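Local coordinates for type IV pilus assembly protein PilF (Thermus thermophilus HB8, PDB 5OIU) that probably hydrolyses ATP as a hexameric AAA+ motor to power the assembly of type IV pili, at residues V92-S97 with M109-K114; I331-V336 with K361-L366. All coordinates share one frame; numbering follows the deposited sequence.

Contact 1: V92-S97 with M109-K114; sequences VDLRLS and MRLLKK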
loop_
_atom_site.group_PDB
_atom_site.type_symbol
_atom_site.label_atom_id
_atom_site.label_comp_id
_atom_site.label_asym_id
_atom_site.label_seq_id
_atom_site.Cartn_x
_atom_site.Cartn_y
_atom_site.Cartn_z
ATOM N N VAL C 92 -23.585 -12.735 -38.964
ATOM C CA VAL C 92 -23.741 -11.516 -38.181
ATOM C C VAL C 92 -23.123 -11.714 -36.807
ATOM O O VAL C 92 -23.214 -12.793 -36.220
ATOM C CB VAL C 92 -25.232 -11.115 -38.089
ATOM C CG1 VAL C 92 -26.092 -12.327 -37.710
ATOM C CG2 VAL C 92 -25.429 -9.981 -37.105
ATOM N N ASP C 93 -22.493 -10.651 -36.303
ATOM C CA ASP C 93 -21.994 -10.578 -34.934
ATOM C C ASP C 93 -23.019 -9.898 -34.037
ATOM O O ASP C 93 -23.470 -8.782 -34.326
ATOM C CB ASP C 93 -20.689 -9.794 -34.869
ATOM C CG ASP C 93 -19.478 -10.690 -34.854
ATOM O OD1 ASP C 93 -19.627 -11.917 -35.130
ATOM O OD2 ASP C 93 -18.378 -10.152 -34.569
ATOM N N LEU C 94 -23.351 -10.552 -32.936
ATOM C CA LEU C 94 -24.343 -10.065 -31.993
ATOM C C LEU C 94 -23.685 -9.712 -30.669
ATOM O O LEU C 94 -22.951 -10.523 -30.100
ATOM C CB LEU C 94 -25.428 -11.121 -31.774
ATOM C CG LEU C 94 -26.097 -11.604 -33.054
ATOM C CD1 LEU C 94 -25.941 -13.096 -33.240
ATOM C CD2 LEU C 94 -27.557 -11.220 -32.987
ATOM N N ARG C 95 -23.938 -8.495 -30.194
ATOM C CA ARG C 95 -23.674 -8.113 -28.806
ATOM C C ARG C 95 -24.757 -8.734 -27.925
ATOM O O ARG C 95 -25.932 -8.381 -28.039
ATOM C CB ARG C 95 -23.666 -6.589 -28.693
ATOM C CG ARG C 95 -22.994 -5.992 -27.460
ATOM C CD ARG C 95 -23.969 -5.784 -26.290
ATOM N NE ARG C 95 -25.213 -5.067 -26.629
ATOM C CZ ARG C 95 -25.288 -3.763 -26.899
ATOM N NH1 ARG C 95 -24.189 -3.025 -26.890
ATOM N NH2 ARG C 95 -26.461 -3.204 -27.192
ATOM N N LEU C 96 -24.386 -9.668 -27.063
ATOM C CA LEU C 96 -25.352 -10.329 -26.199
ATOM C C LEU C 96 -25.285 -9.764 -24.781
ATOM O O LEU C 96 -24.200 -9.477 -24.267
ATOM C CB LEU C 96 -25.108 -11.839 -26.178
ATOM C CG LEU C 96 -25.906 -12.596 -25.104
ATOM C CD1 LEU C 96 -27.398 -12.393 -25.262
ATOM C CD2 LEU C 96 -25.575 -14.067 -25.108
ATOM N N SER C 97 -26.452 -9.593 -24.156
ATOM C CA SER C 97 -26.544 -9.096 -22.789
ATOM C C SER C 97 -27.676 -9.811 -22.076
ATOM O O SER C 97 -28.795 -9.843 -22.591
ATOM C CB SER C 97 -26.782 -7.586 -22.770
ATOM O OG SER C 97 -27.505 -7.191 -21.620
ATOM N N MET C 109 -29.960 -8.986 -27.763
ATOM C CA MET C 109 -28.906 -9.205 -28.741
ATOM C C MET C 109 -28.938 -8.062 -29.747
ATOM O O MET C 109 -29.883 -7.953 -30.536
ATOM C CB MET C 109 -29.075 -10.563 -29.415
ATOM C CG MET C 109 -28.556 -11.718 -28.577
ATOM S SD MET C 109 -28.844 -13.347 -29.286
ATOM C CE MET C 109 -30.619 -13.302 -29.561
ATOM N N ARG C 110 -27.923 -7.195 -29.706
ATOM C CA ARG C 110 -27.814 -6.151 -30.711
ATOM C C ARG C 110 -27.082 -6.696 -31.924
ATOM O O ARG C 110 -26.007 -7.291 -31.799
ATOM C CB ARG C 110 -27.084 -4.907 -30.193
ATOM C CG ARG C 110 -26.764 -3.955 -31.386
ATOM C CD ARG C 110 -26.648 -2.463 -31.059
ATOM N NE ARG C 110 -27.851 -1.892 -30.470
ATOM C CZ ARG C 110 -27.806 -0.999 -29.486
ATOM N NH1 ARG C 110 -26.623 -0.609 -29.034
ATOM N NH2 ARG C 110 -28.914 -0.500 -28.950
ATOM N N LEU C 111 -27.662 -6.491 -33.101
ATOM C CA LEU C 111 -26.994 -6.875 -34.336
ATOM C C LEU C 111 -25.977 -5.804 -34.703
ATOM O O LEU C 111 -26.346 -4.644 -34.902
ATOM C CB LEU C 111 -28.011 -7.076 -35.451
ATOM C CG LEU C 111 -28.726 -8.429 -35.382
ATOM C CD1 LEU C 111 -29.898 -8.388 -34.413
ATOM C CD2 LEU C 111 -29.193 -8.851 -36.750
ATOM N N LEU C 112 -24.702 -6.178 -34.766
ATOM C CA LEU C 112 -23.659 -5.230 -35.139
ATOM C C LEU C 112 -23.631 -5.045 -36.652
ATOM O O LEU C 112 -23.987 -5.949 -37.408
ATOM C CB LEU C 112 -22.282 -5.703 -34.654
ATOM C CG LEU C 112 -22.043 -6.025 -33.165
ATOM C CD1 LEU C 112 -20.627 -6.555 -32.951
ATOM C CD2 LEU C 112 -22.323 -4.835 -32.227
ATOM N N LYS C 113 -23.200 -3.865 -37.094
ATOM C CA LYS C 113 -23.021 -3.639 -38.525
ATOM C C LYS C 113 -21.895 -4.521 -39.056
ATOM O O LYS C 113 -20.900 -4.766 -38.366
ATOM C CB LYS C 113 -22.697 -2.166 -38.812
ATOM C CG LYS C 113 -23.800 -1.166 -38.484
ATOM C CD LYS C 113 -23.323 -0.129 -37.427
ATOM C CE LYS C 113 -23.129 1.310 -37.986
ATOM N NZ LYS C 113 -22.905 2.360 -36.922
ATOM N N LYS C 114 -22.063 -5.008 -40.287
ATOM C CA LYS C 114 -21.058 -5.866 -40.904
ATOM C C LYS C 114 -19.726 -5.137 -40.978
ATOM O O LYS C 114 -19.646 -3.997 -41.446
ATOM C CB LYS C 114 -21.511 -6.305 -42.298
ATOM C CG LYS C 114 -20.459 -7.058 -43.088
ATOM C CD LYS C 114 -20.602 -8.579 -42.978
ATOM C CE LYS C 114 -19.543 -9.268 -43.819
ATOM N NZ LYS C 114 -18.173 -8.673 -43.645
#
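L94 and L96 interleave with M109 and L111 on the tightly packed face of this antiparallel pairing, where both non-hydrogen-bonded pairs, L94 with L111 and L96 with M109, direct their side chains. CD2 of L94 wedges between its neighbours, 3.9 Å from M109 CB and 3.9 Å from L111 CG. L96 lies alongside M109, its CD1 3.6 Å from M109 CG, and V92 CG2 extends the apolar row to L111 CD2. Between these pairs R95 and R110 form the hydrogen-bonded pair: R95 N donates to R110 O, and R110 N to R95 O, both at 2.9 Å. Farther along, L112 N gives a straighter bond to D93 O (163° at the hydrogen), while CB and CG of L112 fold against the same oxygen.

The other face is polar and more exposed, though R209 of a second subunit packs on R95. R95 and R110 run side by side, their guanidinium planes 60° apart; bends at chi2 and chi3 bring one face of the R95 guanidinium over R110 CG and set R95 NH2 above the R110 guanidinium plane, toward its rim, 3.2 Å from R110 NH1. Two donors cannot bond each other, and the like charges are probably offset by D26 and by D211 of the second subunit, both salt-bridged to R110. D93 turns its carboxylate to R82 and R86.

In the six-stranded antiparallel sheet, strand 79-87 flanks this hairpin beyond 90-101, strand 26-31 beyond 104-111, and helix 6-22 covers the leucine face through I16, A19 and F20.

Contact 2: I331-V336 with K361-L366; sequences IHELLV and KGMKTL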
loop_
_atom_site.group_PDB
_atom_site.type_symbol
_atom_site.label_atom_id
_atom_site.label_comp_id
_atom_site.label_asym_id
_atom_site.label_seq_id
_atom_site.Cartn_x
_atom_site.Cartn_y
_atom_site.Cartn_z
ATOM N N ILE C 331 -12.406 8.156 -31.177
ATOM C CA ILE C 331 -11.710 9.220 -30.464
ATOM C C ILE C 331 -10.603 8.586 -29.622
ATOM O O ILE C 331 -10.728 7.457 -29.132
ATOM C CB ILE C 331 -12.686 10.053 -29.596
ATOM C CG1 ILE C 331 -13.147 9.282 -28.357
ATOM C CG2 ILE C 331 -13.921 10.447 -30.394
ATOM C CD1 ILE C 331 -14.262 9.998 -27.630
ATOM N N HIS C 332 -9.505 9.320 -29.450
ATOM C CA HIS C 332 -8.270 8.692 -29.014
ATOM C C HIS C 332 -7.607 9.419 -27.856
ATOM O O HIS C 332 -7.687 10.642 -27.718
ATOM C CB HIS C 332 -7.291 8.615 -30.156
ATOM C CG HIS C 332 -7.808 7.868 -31.345
ATOM N ND1 HIS C 332 -8.164 8.496 -32.523
ATOM C CD2 HIS C 332 -8.007 6.544 -31.548
ATOM C CE1 HIS C 332 -8.573 7.592 -33.393
ATOM N NE2 HIS C 332 -8.481 6.397 -32.829
ATOM N N GLU C 333 -6.921 8.630 -27.040
ATOM C CA GLU C 333 -6.013 9.120 -26.018
ATOM C C GLU C 333 -4.718 8.324 -26.135
ATOM O O GLU C 333 -4.731 7.100 -25.943
ATOM C CB GLU C 333 -6.637 8.944 -24.641
ATOM C CG GLU C 333 -5.994 9.736 -23.561
ATOM C CD GLU C 333 -6.782 9.644 -22.292
ATOM O OE1 GLU C 333 -6.658 8.602 -21.605
ATOM O OE2 GLU C 333 -7.552 10.595 -22.010
ATOM N N LEU C 334 -3.607 9.005 -26.468
ATOM C CA LEU C 334 -2.338 8.333 -26.790
ATOM C C LEU C 334 -1.253 8.759 -25.805
ATOM O O LEU C 334 -0.684 9.851 -25.919
ATOM C CB LEU C 334 -1.888 8.600 -28.227
ATOM C CG LEU C 334 -0.505 8.023 -28.603
ATOM C CD1 LEU C 334 -0.388 6.526 -28.370
ATOM C CD2 LEU C 334 -0.118 8.352 -30.057
ATOM N N LEU C 335 -0.960 7.869 -24.864
ATOM C CA LEU C 335 0.085 8.061 -23.872
ATOM C C LEU C 335 1.377 7.486 -24.435
ATOM O O LEU C 335 1.539 6.260 -24.499
ATOM C CB LEU C 335 -0.297 7.384 -22.559
ATOM C CG LEU C 335 0.515 7.707 -21.304
ATOM C CD1 LEU C 335 -0.264 7.320 -20.071
ATOM C CD2 LEU C 335 1.851 6.994 -21.298
ATOM N N VAL C 336 2.291 8.376 -24.845
ATOM C CA VAL C 336 3.615 8.001 -25.337
ATOM C C VAL C 336 4.603 8.117 -24.183
ATOM O O VAL C 336 4.729 9.182 -23.559
ATOM C CB VAL C 336 4.047 8.873 -26.530
ATOM C CG1 VAL C 336 5.398 8.428 -27.060
ATOM C CG2 VAL C 336 3.018 8.816 -27.631
ATOM N N LYS C 361 3.287 17.073 -20.666
ATOM C CA LYS C 361 4.139 16.845 -21.847
ATOM C C LYS C 361 3.347 16.807 -23.159
ATOM O O LYS C 361 3.930 16.480 -24.202
ATOM C CB LYS C 361 4.943 15.554 -21.676
ATOM C CG LYS C 361 5.592 15.448 -20.304
ATOM C CD LYS C 361 6.768 14.466 -20.266
ATOM C CE LYS C 361 7.978 14.926 -21.107
ATOM N NZ LYS C 361 8.242 16.390 -21.081
ATOM N N GLY C 362 2.055 17.099 -23.176
ATOM C CA GLY C 362 1.328 17.314 -24.405
ATOM C C GLY C 362 0.371 16.224 -24.895
ATOM O O GLY C 362 0.016 16.238 -26.076
ATOM N N MET C 363 -0.060 15.304 -24.036
ATOM C CA MET C 363 -1.049 14.309 -24.434
ATOM C C MET C 363 -2.452 14.885 -24.373
ATOM O O MET C 363 -2.858 15.415 -23.329
ATOM C CB MET C 363 -0.985 13.089 -23.532
ATOM C CG MET C 363 -2.133 12.143 -23.754
ATOM S SD MET C 363 -2.049 10.796 -22.584
ATOM C CE MET C 363 -3.346 11.271 -21.446
ATOM N N LYS C 364 -3.194 14.773 -25.483
ATOM C CA LYS C 364 -4.616 15.092 -25.476
ATOM C C LYS C 364 -5.427 13.928 -24.913
ATOM O O LYS C 364 -5.124 12.753 -25.170
ATOM C CB LYS C 364 -5.106 15.430 -26.880
ATOM C CG LYS C 364 -4.306 16.505 -27.559
ATOM C CD LYS C 364 -5.202 17.573 -28.171
ATOM C CE LYS C 364 -4.543 18.965 -28.100
ATOM N NZ LYS C 364 -4.785 19.684 -26.800
ATOM N N THR C 365 -6.463 14.266 -24.131
ATOM C CA THR C 365 -7.370 13.267 -23.572
ATOM C C THR C 365 -8.471 12.921 -24.562
ATOM O O THR C 365 -8.699 13.626 -25.544
ATOM C CB THR C 365 -8.054 13.743 -22.286
ATOM O OG1 THR C 365 -8.892 14.866 -22.584
ATOM C CG2 THR C 365 -7.071 14.102 -21.227
ATOM N N LEU C 366 -9.180 11.832 -24.245
ATOM C CA LEU C 366 -10.352 11.419 -25.007
ATOM C C LEU C 366 -11.329 12.575 -25.230
ATOM O O LEU C 366 -11.836 12.781 -26.339
ATOM C CB LEU C 366 -11.066 10.293 -24.269
ATOM C CG LEU C 366 -10.522 8.877 -24.211
ATOM C CD1 LEU C 366 -11.498 8.021 -23.389
ATOM C CD2 LEU C 366 -10.320 8.337 -25.624
#
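With its CG anti to the backbone N (chi1 -164°) and the chain extended beyond it, E333 reaches from its strand to the start of a helix, while M363, also trans at chi1 (170°), sends its thioether back towards that strand. E333 OE2 accepts the hydrogen bond of L366 N at 3.0 Å, the one hydrogen bond between the two segments. The N-H meets the oxygen from above the carboxylate plane, 37° out of it. OE2 also lies 3.1 Å from T365 CA, pressed against the N-cap residue of helix 366-374. A negative carboxylate here would probably be stabilised by the helix start. The other oxygen, E333 OE1, lies close to D247 and takes a weak hydrogen bond from A248 N.

Packing continues on both sides of this bond. L366 crosses I331 at about a right angle, with L366 CD2 4.0 Å from I331 CG1, and drops the same methyl onto the strand backbone, 3.6 Å from I331 O. At the other end M363 rests its sulfur on L335, SD to CB 3.8 Å, and a bend at chi3 brings M363 CE to 3.7 Å from E333 CG. Just before M363, G362, with its positive phi, is the C-prime residue of the Schellman motif that ends helix 351-360.

The contact thus sets a helix-to-helix connection against strand 328-336, the last strand of the mixed sheet within this chain. Strand 269-281 pairs antiparallel with it, helix 351-360 packs on L335 and M363 through A358, and helix 128-138 receives L334. D369 of helix 366-374 adds a bond to the amide of H332.

Following the chain from the N terminus, contact 1 closes first: the short turn between strands 90-101 and 104-111 brings 92-97 against 109-114 within the antiparallel sheet. The chain then passes through the P-loop and the other strands of the mixed sheet before contact 2 opens at 331-336 and closes, two helices later, at 361-366. The two loops follow in series, neither nested nor crossed. The centres of contacts 1 and 2 lie about 30 Å apart, on opposite sides of the chain's centre. Contact 1 ties together two strands next to helix 6-22; contact 2 ties the edge of the mixed sheet to its late helices. The ATP pocket draws on K113 at contact 1 and A330 immediately before contact 2.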